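Local coordinates for putative acetamidase/formamidase (Yersinia enterocolitica subsp. palearctica serotype O:3, PDB 5UBU), which probably hydrolyses carbon-nitrogen bonds of linear amides other than peptide bonds, at residues 74-79 against 142-147; 121-126 against 231-236; 195-200 against 308-313; 263-268 against 322-327. All blocks are in the same frame, centred on the assembly; numbering follows the deposited sequence.

Contact 1. Residues 74-79 against 142-147; sequences IPSQLL and LPEKVR
Glu144 reaches across to the first turn of helix 75-78 and places OE1 between two donors of Ser76. The polar part of the contact is confined to this carboxylate. Ser76 OG donates to Glu144 OE1 at 2.7 Å, meeting the lone pair on the side of OE2, and the backbone N of Ser76 donates to the same oxygen in a nearly straight bond (163°), although its modelled length is too short to be trusted. With CG anti to the backbone N (chi1 -162°) and the chain extended beyond it, Glu144 spans the gap end-on. Its negative charge therefore meets the N-terminal end of the helix, which would probably favour the ionised form. The apolar part lies along the stem of the same side chain: Pro75 CD rests on Glu144 CG at 3.6 Å and on Val146 CG2 at 3.7 Å. Ile74, the N-cap residue, brings CG2 to 3.4 Å from Glu144 CD, the two side chains crossing at about a right angle. Behind the contact, strand 145-151 pairs with strand 117-122 through Lys145 and Met122, Pro124 packs on Glu144, and Trp297 and Met301 of a second subunit lie against Pro143 and Lys145.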
loop_
_atom_site.group_PDB
_atom_site.type_symbol
_atom_site.label_atom_id
_atom_site.label_comp_id
_atom_site.label_asym_id
_atom_site.label_seq_id
_atom_site.Cartn_x
_atom_site.Cartn_y
_atom_site.Cartn_z
ATOM N N ILE B 74 26.772 -19.430 -0.581
ATOM C CA ILE B 74 25.974 -18.647 -1.505
ATOM C C ILE B 74 24.507 -19.041 -1.309
ATOM O O ILE B 74 24.084 -20.098 -1.779
ATOM C CB ILE B 74 26.444 -18.908 -2.952
ATOM C CG1 ILE B 74 27.936 -18.547 -3.085
ATOM C CG2 ILE B 74 25.618 -18.096 -3.947
ATOM C CD1 ILE B 74 28.557 -18.931 -4.405
ATOM N N PRO B 75 23.732 -18.196 -0.587
ATOM C CA PRO B 75 22.320 -18.440 -0.313
ATOM C C PRO B 75 21.444 -18.865 -1.507
ATOM O O PRO B 75 20.643 -19.774 -1.356
ATOM C CB PRO B 75 21.851 -17.099 0.238
ATOM C CG PRO B 75 23.035 -16.558 0.947
ATOM C CD PRO B 75 24.251 -17.110 0.267
ATOM N N SER B 76 21.599 -18.234 -2.670
ATOM C CA SER B 76 20.779 -18.580 -3.845
ATOM C C SER B 76 20.985 -20.019 -4.320
ATOM O O SER B 76 20.101 -20.591 -4.951
ATOM C CB SER B 76 21.038 -17.617 -5.005
ATOM O OG SER B 76 22.387 -17.677 -5.439
ATOM N N GLN B 77 22.151 -20.590 -4.015
ATOM C CA GLN B 77 22.478 -21.971 -4.395
ATOM C C GLN B 77 22.129 -22.996 -3.306
ATOM O O GLN B 77 21.964 -24.176 -3.608
ATOM C CB GLN B 77 23.962 -22.082 -4.748
ATOM C CG GLN B 77 24.359 -21.252 -5.959
ATOM C CD GLN B 77 25.851 -21.288 -6.251
ATOM O OE1 GLN B 77 26.639 -21.922 -5.536
ATOM N NE2 GLN B 77 26.249 -20.587 -7.303
ATOM N N LEU B 78 22.011 -22.547 -2.054
ATOM C CA LEU B 78 21.691 -23.446 -0.934
ATOM C C LEU B 78 20.250 -23.351 -0.407
ATOM O O LEU B 78 19.809 -24.234 0.322
ATOM C CB LEU B 78 22.662 -23.196 0.225
ATOM C CG LEU B 78 24.153 -23.372 -0.067
ATOM C CD1 LEU B 78 24.955 -23.022 1.183
ATOM C CD2 LEU B 78 24.475 -24.787 -0.522
ATOM N N LEU B 79 19.524 -22.296 -0.770
ATOM C CA LEU B 79 18.147 -22.098 -0.307
ATOM C C LEU B 79 17.169 -21.964 -1.463
ATOM O O LEU B 79 17.530 -21.511 -2.555
ATOM C CB LEU B 79 18.065 -20.821 0.529
ATOM C CG LEU B 79 19.017 -20.697 1.720
ATOM C CD1 LEU B 79 18.926 -19.296 2.309
ATOM C CD2 LEU B 79 18.731 -21.755 2.771
ATOM N N LEU B 142 20.557 -7.453 -4.559
ATOM C CA LEU B 142 21.639 -6.948 -3.728
ATOM C C LEU B 142 22.719 -8.012 -3.588
ATOM O O LEU B 142 22.478 -9.190 -3.872
ATOM C CB LEU B 142 21.120 -6.576 -2.337
ATOM C CG LEU B 142 19.987 -5.555 -2.265
ATOM C CD1 LEU B 142 19.644 -5.342 -0.799
ATOM C CD2 LEU B 142 20.395 -4.251 -2.942
ATOM N N PRO B 143 23.922 -7.608 -3.155
ATOM C CA PRO B 143 24.963 -8.604 -2.995
ATOM C C PRO B 143 24.527 -9.697 -2.058
ATOM O O PRO B 143 23.764 -9.480 -1.114
ATOM C CB PRO B 143 26.126 -7.809 -2.405
ATOM C CG PRO B 143 25.930 -6.451 -2.956
ATOM C CD PRO B 143 24.437 -6.258 -2.878
ATOM N N GLU B 144 25.040 -10.870 -2.340
ATOM C CA GLU B 144 24.721 -12.055 -1.604
ATOM C C GLU B 144 25.721 -12.183 -0.453
ATOM O O GLU B 144 26.856 -12.560 -0.662
ATOM C CB GLU B 144 24.766 -13.195 -2.616
ATOM C CG GLU B 144 24.073 -14.462 -2.200
ATOM C CD GLU B 144 23.649 -15.319 -3.391
ATOM O OE1 GLU B 144 22.995 -16.345 -3.137
ATOM O OE2 GLU B 144 23.935 -14.973 -4.561
ATOM N N LYS B 145 25.291 -11.812 0.752
ATOM C CA LYS B 145 26.136 -11.857 1.957
ATOM C C LYS B 145 25.672 -12.808 3.062
ATOM O O LYS B 145 24.487 -13.089 3.211
ATOM C CB LYS B 145 26.306 -10.455 2.563
ATOM C CG LYS B 145 27.564 -9.701 2.170
ATOM C CD LYS B 145 27.672 -9.339 0.703
ATOM C CE LYS B 145 29.109 -8.915 0.377
ATOM N NZ LYS B 145 29.637 -7.838 1.268
ATOM N N VAL B 146 26.649 -13.263 3.841
ATOM C CA VAL B 146 26.443 -14.152 4.976
ATOM C C VAL B 146 27.410 -13.759 6.092
ATOM O O VAL B 146 28.602 -13.524 5.849
ATOM C CB VAL B 146 26.718 -15.637 4.611
ATOM C CG1 VAL B 146 26.605 -16.536 5.835
ATOM C CG2 VAL B 146 25.765 -16.098 3.519
ATOM N N ARG B 147 26.890 -13.693 7.311
ATOM C CA ARG B 147 27.690 -13.379 8.481
ATOM C C ARG B 147 27.517 -14.496 9.500
ATOM O O ARG B 147 26.396 -14.817 9.854
ATOM C CB ARG B 147 27.250 -12.067 9.095
ATOM C CG ARG B 147 27.569 -10.818 8.296
ATOM C CD ARG B 147 29.071 -10.570 8.117
ATOM N NE ARG B 147 29.849 -11.034 9.268
ATOM C CZ ARG B 147 29.997 -10.394 10.431
ATOM N NH1 ARG B 147 29.409 -9.228 10.664
ATOM N NH2 ARG B 147 30.745 -10.936 11.389
#

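Contact 2. Residues 121-126 against 231-236; sequences AMIPHF and CGTAVE. With NA (sodium ion), chain G.
Thr233 meets the edge strand residue Ala121 with every atom of its side chain. CB stands 3.7 Å from the carbonyl O of Ala121. From there chi1 of 70° sets OG1 between the backbone N and the carbonyl carbon of Thr233, where it accepts the N-H of Ala121 at 2.8 Å in an almost linear bond (174°). The methyl branch CG2 lies beside the backbone N of Thr233, 3.5 Å from Ala121 O, and faces Ile123 CD1 at 4.3 Å. Further along, the Phe126 ring turns its edge to the loop, CE2 lying 3.3 Å from Gly232 O near the ring plane. Cys231 CB packs loosely on CG of the selenomethionine Met122. Water 1 ties the backbones together: it accepts from Ile123 N at 2.7 Å and lies at hydrogen-bonding distance from the carbonyl oxygens of Phe126 and Cys231, a gap that water 2 also spans. At the far end of the loop Glu236 grips a sodium ion with both carboxylate oxygens, OE1 and OE2 each 2.2 Å from the metal; Asp220 and His222 also bind this ion. The loop joins strand 214-222 to strand 236-237 and runs beside strand 117-122, while Trp297, Tyr300 and Gln305 of a second subunit pack against it and Met122, and Ser304 of that subunit is hydrogen-bonded to Thr233 O.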
loop_
_atom_site.group_PDB
_atom_site.type_symbol
_atom_site.label_atom_id
_atom_site.label_comp_id
_atom_site.label_asym_id
_atom_site.label_seq_id
_atom_site.Cartn_x
_atom_site.Cartn_y
_atom_site.Cartn_z
ATOM N N ALA B 121 21.902 -13.124 6.941
ATOM C CA ALA B 121 22.134 -13.254 5.510
ATOM C C ALA B 121 21.293 -12.324 4.668
ATOM O O ALA B 121 20.182 -11.951 5.049
ATOM C CB ALA B 121 21.875 -14.696 5.084
HETATM N N MSE B 122 21.857 -11.963 3.519
HETATM C CA MSE B 122 21.202 -11.115 2.543
HETATM C C MSE B 122 20.904 -12.054 1.420
HETATM O O MSE B 122 21.775 -12.401 0.633
HETATM C CB MSE B 122 22.092 -9.976 2.092
HETATM C CG MSE B 122 21.948 -8.768 3.005
HETATM SE SE MSE B 122 23.398 -7.484 2.562
HETATM C CE MSE B 122 22.718 -6.827 0.852
ATOM N N ILE B 123 19.660 -12.506 1.376
ATOM C CA ILE B 123 19.190 -13.439 0.369
ATOM C C ILE B 123 18.724 -12.662 -0.863
ATOM O O ILE B 123 17.966 -11.698 -0.727
ATOM C CB ILE B 123 18.036 -14.280 0.936
ATOM C CG1 ILE B 123 18.513 -14.993 2.219
ATOM C CG2 ILE B 123 17.526 -15.262 -0.116
ATOM C CD1 ILE B 123 17.448 -15.769 2.959
ATOM N N PRO B 124 19.183 -13.053 -2.067
ATOM C CA PRO B 124 18.733 -12.319 -3.248
ATOM C C PRO B 124 17.208 -12.326 -3.409
ATOM O O PRO B 124 16.560 -13.350 -3.156
ATOM C CB PRO B 124 19.404 -13.064 -4.402
ATOM C CG PRO B 124 20.665 -13.596 -3.798
ATOM C CD PRO B 124 20.284 -13.981 -2.393
ATOM N N HIS B 125 16.659 -11.172 -3.789
ATOM C CA HIS B 125 15.223 -10.995 -3.998
ATOM C C HIS B 125 14.390 -11.173 -2.722
ATOM O O HIS B 125 13.215 -11.550 -2.779
ATOM C CB HIS B 125 14.722 -11.910 -5.122
ATOM C CG HIS B 125 15.514 -11.783 -6.383
ATOM N ND1 HIS B 125 15.395 -10.697 -7.231
ATOM C CD2 HIS B 125 16.442 -12.599 -6.938
ATOM C CE1 HIS B 125 16.217 -10.851 -8.254
ATOM N NE2 HIS B 125 16.858 -11.999 -8.105
ATOM N N PHE B 126 15.006 -10.885 -1.578
ATOM C CA PHE B 126 14.329 -10.991 -0.292
ATOM C C PHE B 126 14.919 -9.989 0.700
ATOM O O PHE B 126 16.117 -9.968 0.925
ATOM C CB PHE B 126 14.416 -12.412 0.235
ATOM C CG PHE B 126 13.625 -12.637 1.493
ATOM C CD1 PHE B 126 12.234 -12.767 1.445
ATOM C CD2 PHE B 126 14.261 -12.737 2.726
ATOM C CE1 PHE B 126 11.504 -12.977 2.600
ATOM C CE2 PHE B 126 13.531 -12.958 3.885
ATOM C CZ PHE B 126 12.149 -13.076 3.825
ATOM N N CYS B 231 16.922 -6.297 6.558
ATOM C CA CYS B 231 17.701 -6.975 5.493
ATOM C C CYS B 231 17.104 -8.317 5.068
ATOM O O CYS B 231 17.585 -8.927 4.108
ATOM C CB CYS B 231 19.164 -7.163 5.876
ATOM S SG CYS B 231 19.504 -8.532 6.989
ATOM N N GLY B 232 16.067 -8.772 5.786
ATOM C CA GLY B 232 15.398 -10.038 5.490
ATOM C C GLY B 232 15.578 -11.055 6.594
ATOM O O GLY B 232 14.696 -11.897 6.816
ATOM N N THR B 233 16.720 -10.987 7.286
ATOM C CA THR B 233 17.017 -11.915 8.380
ATOM C C THR B 233 17.589 -11.215 9.604
ATOM O O THR B 233 18.206 -10.160 9.512
ATOM C CB THR B 233 18.062 -12.990 7.960
ATOM O OG1 THR B 233 19.355 -12.394 7.797
ATOM C CG2 THR B 233 17.664 -13.688 6.670
ATOM N N ALA B 234 17.381 -11.842 10.751
ATOM C CA ALA B 234 17.901 -11.368 12.017
ATOM C C ALA B 234 19.139 -12.234 12.236
ATOM O O ALA B 234 19.751 -12.673 11.262
ATOM C CB ALA B 234 16.875 -11.596 13.108
ATOM N N VAL B 235 19.544 -12.436 13.489
ATOM C CA VAL B 235 20.664 -13.332 13.777
ATOM C C VAL B 235 19.973 -14.667 14.056
ATOM O O VAL B 235 19.528 -14.926 15.164
ATOM C CB VAL B 235 21.555 -12.856 14.948
ATOM C CG1 VAL B 235 22.565 -13.931 15.331
ATOM C CG2 VAL B 235 22.267 -11.558 14.571
ATOM N N GLU B 236 19.875 -15.486 13.011
ATOM C CA GLU B 236 19.216 -16.786 13.067
ATOM C C GLU B 236 20.083 -17.816 13.788
ATOM O O GLU B 236 21.276 -17.956 13.466
ATOM C CB GLU B 236 18.990 -17.295 11.641
ATOM C CG GLU B 236 18.346 -16.310 10.671
ATOM C CD GLU B 236 16.947 -15.895 11.058
ATOM O OE1 GLU B 236 16.496 -14.840 10.549
ATOM O OE2 GLU B 236 16.297 -16.607 11.855
HETATM NA NA NA G . 14.451 -15.597 11.065
HETATM O O HOH W 1 17.683 -11.354 2.745
HETATM O O HOH W 2 18.208 -7.787 1.590
#

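Contact 3. Residues 195-200 against 308-313; sequences DVPDIG and KVRLGN. With NA (sodium ion), chain H.
Arg310 and Asp198 come at each other from opposite directions and join in a salt bridge. The arginine leaves strand 308-313 with CG anti to the backbone N and then bends at chi2 and chi3, which brings NH1 to the carboxylate. Asp198 OD1 lies at the guanidinium edge, 2.7 Å from Arg310 NH1, but that bond is weak because its angle is poor; the straighter bond from NH1 to OD2 is doubtful, since OD2 is placed too close to a neighbouring atom. The carboxylate and guanidinium planes are tilted by 26°. Pro197 lies over one guanidinium face, offset toward its rim, and its CD packs on Arg310 CD at 4.0 Å. At the other end of the contact Asp195 and Asn313 touch through their stems, CB to CB at 3.7 Å, with their flat groups 77° apart. A chi1 of 85° directs the Asn313 amide away to Met194 O, which accepts from ND2, and to the backbone N-H groups of Val315 and Asp316. The Asp195 carboxylate instead binds a sodium ion, OD1 at 2.3 Å and OD2 at 2.7 Å from the metal, with water 3, Asn193 and Asp220 as fellow ligands. Two aspartates of one loop thus have separate counterions: a metal fixes the first, while an arginine, which also has a long, weak ion pair with Asp227, faces the second, on the turn 196-199.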
loop_
_atom_site.group_PDB
_atom_site.type_symbol
_atom_site.label_atom_id
_atom_site.label_comp_id
_atom_site.label_asym_id
_atom_site.label_seq_id
_atom_site.Cartn_x
_atom_site.Cartn_y
_atom_site.Cartn_z
ATOM N N ASP B 195 7.958 -12.417 13.527
ATOM C CA ASP B 195 9.221 -11.723 13.765
ATOM C C ASP B 195 9.014 -10.452 14.609
ATOM O O ASP B 195 9.401 -9.360 14.215
ATOM C CB ASP B 195 9.923 -11.397 12.441
ATOM C CG ASP B 195 10.332 -12.639 11.649
ATOM O OD1 ASP B 195 10.516 -13.729 12.237
ATOM O OD2 ASP B 195 10.503 -12.507 10.417
ATOM N N VAL B 196 8.369 -10.618 15.759
ATOM C CA VAL B 196 8.124 -9.528 16.698
ATOM C C VAL B 196 9.126 -9.735 17.838
ATOM O O VAL B 196 9.005 -10.710 18.584
ATOM C CB VAL B 196 6.672 -9.546 17.231
ATOM C CG1 VAL B 196 6.487 -8.526 18.351
ATOM C CG2 VAL B 196 5.692 -9.274 16.102
ATOM N N PRO B 197 10.113 -8.826 17.980
ATOM C CA PRO B 197 11.169 -8.930 19.011
ATOM C C PRO B 197 10.701 -9.159 20.441
ATOM O O PRO B 197 11.448 -9.723 21.242
ATOM C CB PRO B 197 11.872 -7.574 18.939
ATOM C CG PRO B 197 11.630 -7.098 17.557
ATOM C CD PRO B 197 10.287 -7.622 17.146
ATOM N N ASP B 198 9.484 -8.729 20.752
ATOM C CA ASP B 198 8.922 -8.853 22.107
ATOM C C ASP B 198 8.518 -10.273 22.524
ATOM O O ASP B 198 8.342 -10.538 23.712
ATOM C CB ASP B 198 7.712 -7.934 22.222
ATOM C CG ASP B 198 8.052 -6.493 21.941
ATOM O OD1 ASP B 198 8.613 -5.815 22.818
ATOM O OD2 ASP B 198 7.710 -6.025 20.850
ATOM N N ILE B 199 8.385 -11.176 21.557
ATOM C CA ILE B 199 7.990 -12.560 21.824
ATOM C C ILE B 199 9.208 -13.396 22.239
ATOM O O ILE B 199 9.661 -14.285 21.518
ATOM C CB ILE B 199 7.245 -13.150 20.602
ATOM C CG1 ILE B 199 5.986 -12.315 20.355
ATOM C CG2 ILE B 199 6.858 -14.613 20.831
ATOM C CD1 ILE B 199 5.220 -12.705 19.117
ATOM N N GLY B 200 9.727 -13.085 23.424
ATOM C CA GLY B 200 10.885 -13.782 23.984
ATOM C C GLY B 200 10.658 -14.118 25.450
ATOM O O GLY B 200 9.527 -14.048 25.943
ATOM N N LYS B 308 1.365 2.582 21.638
ATOM C CA LYS B 308 2.738 2.335 21.202
ATOM C C LYS B 308 2.714 1.317 20.072
ATOM O O LYS B 308 1.923 0.386 20.086
ATOM C CB LYS B 308 3.649 1.820 22.325
ATOM C CG LYS B 308 3.908 2.729 23.525
ATOM C CD LYS B 308 4.151 4.168 23.138
ATOM C CE LYS B 308 4.510 4.988 24.370
ATOM N NZ LYS B 308 4.448 6.404 23.983
ATOM N N VAL B 309 3.559 1.505 19.064
ATOM C CA VAL B 309 3.594 0.571 17.947
ATOM C C VAL B 309 4.970 -0.056 17.776
ATOM O O VAL B 309 5.999 0.623 17.878
ATOM C CB VAL B 309 3.154 1.242 16.627
ATOM C CG1 VAL B 309 3.454 0.371 15.406
ATOM C CG2 VAL B 309 1.676 1.561 16.687
ATOM N N ARG B 310 4.956 -1.367 17.537
ATOM C CA ARG B 310 6.149 -2.114 17.267
ATOM C C ARG B 310 6.093 -2.676 15.877
ATOM O O ARG B 310 5.208 -3.463 15.578
ATOM C CB ARG B 310 6.371 -3.252 18.274
ATOM C CG ARG B 310 7.443 -4.245 17.841
ATOM C CD ARG B 310 8.387 -4.584 18.957
ATOM N NE ARG B 310 9.441 -3.590 19.117
ATOM C CZ ARG B 310 10.266 -3.508 20.160
ATOM N NH1 ARG B 310 10.157 -4.313 21.213
ATOM N NH2 ARG B 310 11.199 -2.546 20.164
ATOM N N LEU B 311 7.027 -2.258 15.027
ATOM C CA LEU B 311 7.112 -2.809 13.704
ATOM C C LEU B 311 7.891 -4.123 13.876
ATOM O O LEU B 311 9.054 -4.117 14.280
ATOM C CB LEU B 311 7.830 -1.858 12.752
ATOM C CG LEU B 311 8.082 -2.408 11.335
ATOM C CD1 LEU B 311 6.767 -2.801 10.696
ATOM C CD2 LEU B 311 8.823 -1.414 10.469
ATOM N N GLY B 312 7.225 -5.239 13.609
ATOM C CA GLY B 312 7.840 -6.555 13.711
ATOM C C GLY B 312 8.699 -6.801 12.497
ATOM O O GLY B 312 9.900 -6.539 12.523
ATOM N N ASN B 313 8.082 -7.292 11.424
ATOM C CA ASN B 313 8.813 -7.560 10.194
ATOM C C ASN B 313 8.209 -6.740 9.085
ATOM O O ASN B 313 7.045 -6.369 9.145
ATOM C CB ASN B 313 8.754 -9.063 9.841
ATOM C CG ASN B 313 7.499 -9.458 9.073
ATOM O OD1 ASN B 313 7.367 -9.152 7.889
ATOM N ND2 ASN B 313 6.624 -10.231 9.711
HETATM NA NA NA H . 11.340 -15.078 10.622
HETATM O O HOH W 3 12.019 -13.703 8.147
#

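Contact 4. Residues 263-268 against 322-327; sequences TIMSIG and GAMLNK
Two neighbouring antiparallel strands of the large mixed sheet, 263-268 and 322-326, meet here in a regular ladder, their axes 4.6 Å apart at closest approach and their directions 163° apart. Ile264 and Leu325 form one hydrogen-bonded pair, with both N-to-O distances (Ile264 N to Leu325 O, Leu325 N to Ile264 O) at 3.2 Å. Ser266 and Ala323 form the next, Ser266 N to Ala323 O measuring 3.0 Å and Ala323 N to Ser266 O 2.9 Å. Between them Met265 faces Met324 in a non-hydrogen-bonded pair. These two selenomethionines share one face of the sheet: Met265, with CG anti to its backbone N (chi1 178°), runs out past Gly322 and bends at chi3 to set its CE methyl against Met324 SE at 3.5 Å. Met324 bends at chi3 as well and carries its own CE to Thr263 CG2, also 3.5 Å away. On the opposite face lie Ile264, Ser266, Ala323 and Leu325, packed under helix 273-291; Ser266 OG is hydrogen-bonded to Asp283 of that helix. Beyond the strand end, Lys327 lays its extended chain across the start of strand 263-268, its CE 4.0 Å from Ile264 CG2, so that NZ reaches Asn260 O and forms a salt bridge with Glu259. Alternating hydrogen-bonded and non-hydrogen-bonded pairs, with methionines on one face and a largely apolar, helix-covered layer on the other, are typical of antiparallel pairing within a helix-backed beta-sheet; strand 319-326 is flanked here by strands 263-270 and 308-313.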
loop_
_atom_site.group_PDB
_atom_site.type_symbol
_atom_site.label_atom_id
_atom_site.label_comp_id
_atom_site.label_asym_id
_atom_site.label_seq_id
_atom_site.Cartn_x
_atom_site.Cartn_y
_atom_site.Cartn_z
ATOM N N THR B 263 3.308 -4.462 29.364
ATOM C CA THR B 263 2.235 -4.166 28.389
ATOM C C THR B 263 1.405 -5.347 27.896
ATOM O O THR B 263 1.698 -6.504 28.179
ATOM C CB THR B 263 2.845 -3.581 27.075
ATOM O OG1 THR B 263 3.541 -4.610 26.360
ATOM C CG2 THR B 263 3.797 -2.430 27.357
ATOM N N ILE B 264 0.355 -4.998 27.156
ATOM C CA ILE B 264 -0.495 -5.953 26.458
ATOM C C ILE B 264 -0.341 -5.491 25.000
ATOM O O ILE B 264 -0.079 -4.310 24.755
ATOM C CB ILE B 264 -1.977 -5.957 26.914
ATOM C CG1 ILE B 264 -2.696 -4.657 26.550
ATOM C CG2 ILE B 264 -2.066 -6.237 28.404
ATOM C CD1 ILE B 264 -4.170 -4.689 26.854
HETATM N N MSE B 265 -0.497 -6.406 24.044
HETATM C CA MSE B 265 -0.332 -6.061 22.641
HETATM C C MSE B 265 -1.160 -6.897 21.722
HETATM O O MSE B 265 -1.320 -8.086 21.945
HETATM C CB MSE B 265 1.156 -6.285 22.326
HETATM C CG MSE B 265 1.567 -6.028 20.863
HETATM SE SE MSE B 265 3.294 -6.912 20.425
HETATM C CE MSE B 265 4.432 -5.571 21.283
ATOM N N SER B 266 -1.713 -6.266 20.689
ATOM C CA SER B 266 -2.483 -6.959 19.658
ATOM C C SER B 266 -1.567 -7.011 18.443
ATOM O O SER B 266 -1.016 -5.984 18.035
ATOM C CB SER B 266 -3.775 -6.231 19.331
ATOM O OG SER B 266 -4.690 -6.301 20.406
ATOM N N ILE B 267 -1.412 -8.198 17.866
ATOM C CA ILE B 267 -0.515 -8.401 16.730
ATOM C C ILE B 267 -1.259 -8.650 15.428
ATOM O O ILE B 267 -1.861 -9.693 15.250
ATOM C CB ILE B 267 0.428 -9.586 17.015
ATOM C CG1 ILE B 267 1.190 -9.337 18.329
ATOM C CG2 ILE B 267 1.395 -9.799 15.852
ATOM C CD1 ILE B 267 2.027 -10.503 18.808
ATOM N N GLY B 268 -1.193 -7.686 14.519
ATOM C CA GLY B 268 -1.851 -7.795 13.220
ATOM C C GLY B 268 -0.841 -8.039 12.119
ATOM O O GLY B 268 0.289 -7.559 12.201
ATOM N N GLY B 322 2.661 -4.672 15.979
ATOM C CA GLY B 322 2.069 -4.853 17.300
ATOM C C GLY B 322 1.613 -3.516 17.867
ATOM O O GLY B 322 2.388 -2.567 17.885
ATOM N N ALA B 323 0.357 -3.428 18.304
ATOM C CA ALA B 323 -0.186 -2.207 18.914
ATOM C C ALA B 323 -0.237 -2.449 20.419
ATOM O O ALA B 323 -0.913 -3.357 20.873
ATOM C CB ALA B 323 -1.570 -1.903 18.371
HETATM N N MSE B 324 0.467 -1.626 21.186
HETATM C CA MSE B 324 0.553 -1.790 22.632
HETATM C C MSE B 324 -0.076 -0.747 23.487
HETATM O O MSE B 324 -0.360 0.352 23.039
HETATM C CB MSE B 324 2.019 -1.612 22.999
HETATM C CG MSE B 324 2.831 -2.886 22.937
HETATM SE SE MSE B 324 4.670 -2.345 22.493
HETATM C CE MSE B 324 5.360 -1.774 24.252
ATOM N N LEU B 325 -0.275 -1.102 24.754
ATOM C CA LEU B 325 -0.788 -0.196 25.767
ATOM C C LEU B 325 -0.140 -0.629 27.084
ATOM O O LEU B 325 -0.113 -1.812 27.412
ATOM C CB LEU B 325 -2.308 -0.238 25.877
ATOM C CG LEU B 325 -2.888 0.758 26.899
ATOM C CD1 LEU B 325 -2.586 2.191 26.484
ATOM C CD2 LEU B 325 -4.382 0.559 27.073
ATOM N N ASN B 326 0.396 0.336 27.818
ATOM C CA ASN B 326 1.056 0.070 29.087
ATOM C C ASN B 326 0.018 -0.369 30.121
ATOM O O ASN B 326 -1.031 0.250 30.249
ATOM C CB ASN B 326 1.829 1.322 29.532
ATOM C CG ASN B 326 2.671 1.093 30.770
ATOM O OD1 ASN B 326 2.175 0.689 31.834
ATOM N ND2 ASN B 326 3.947 1.398 30.654
ATOM N N LYS B 327 0.318 -1.445 30.842
ATOM C CA LYS B 327 -0.596 -1.991 31.865
ATOM C C LYS B 327 -1.055 -1.000 32.927
ATOM O O LYS B 327 -2.118 -1.191 33.515
ATOM C CB LYS B 327 -0.014 -3.245 32.528
ATOM C CG LYS B 327 0.007 -4.449 31.607
ATOM C CD LYS B 327 0.542 -5.666 32.317
ATOM C CE LYS B 327 0.377 -6.918 31.478
ATOM N NZ LYS B 327 0.925 -8.108 32.188
#

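Contacts 1 and 2 touch, centres 9 Å apart, through the adjacent strands 117-122 and 145-151 of the small antiparallel sheet. Contacts 3 and 4 likewise touch, centres 10 Å apart, through strands 308-313 and 319-326 of the large mixed sheet. Contacts 1 and 4 lie on opposite sides of the chain's centre, their centres about 35 Å apart. Along the chain, contact 1 crosses contact 2, contact 2 crosses contact 3 and contact 3 crosses contact 4, so the links overlap successively. Contacts 2 and 3, about 17 Å between centres, each supply a ligand to one of two sodium sites that share Asp220, and both contacts also touch a second subunit, as does contact 1.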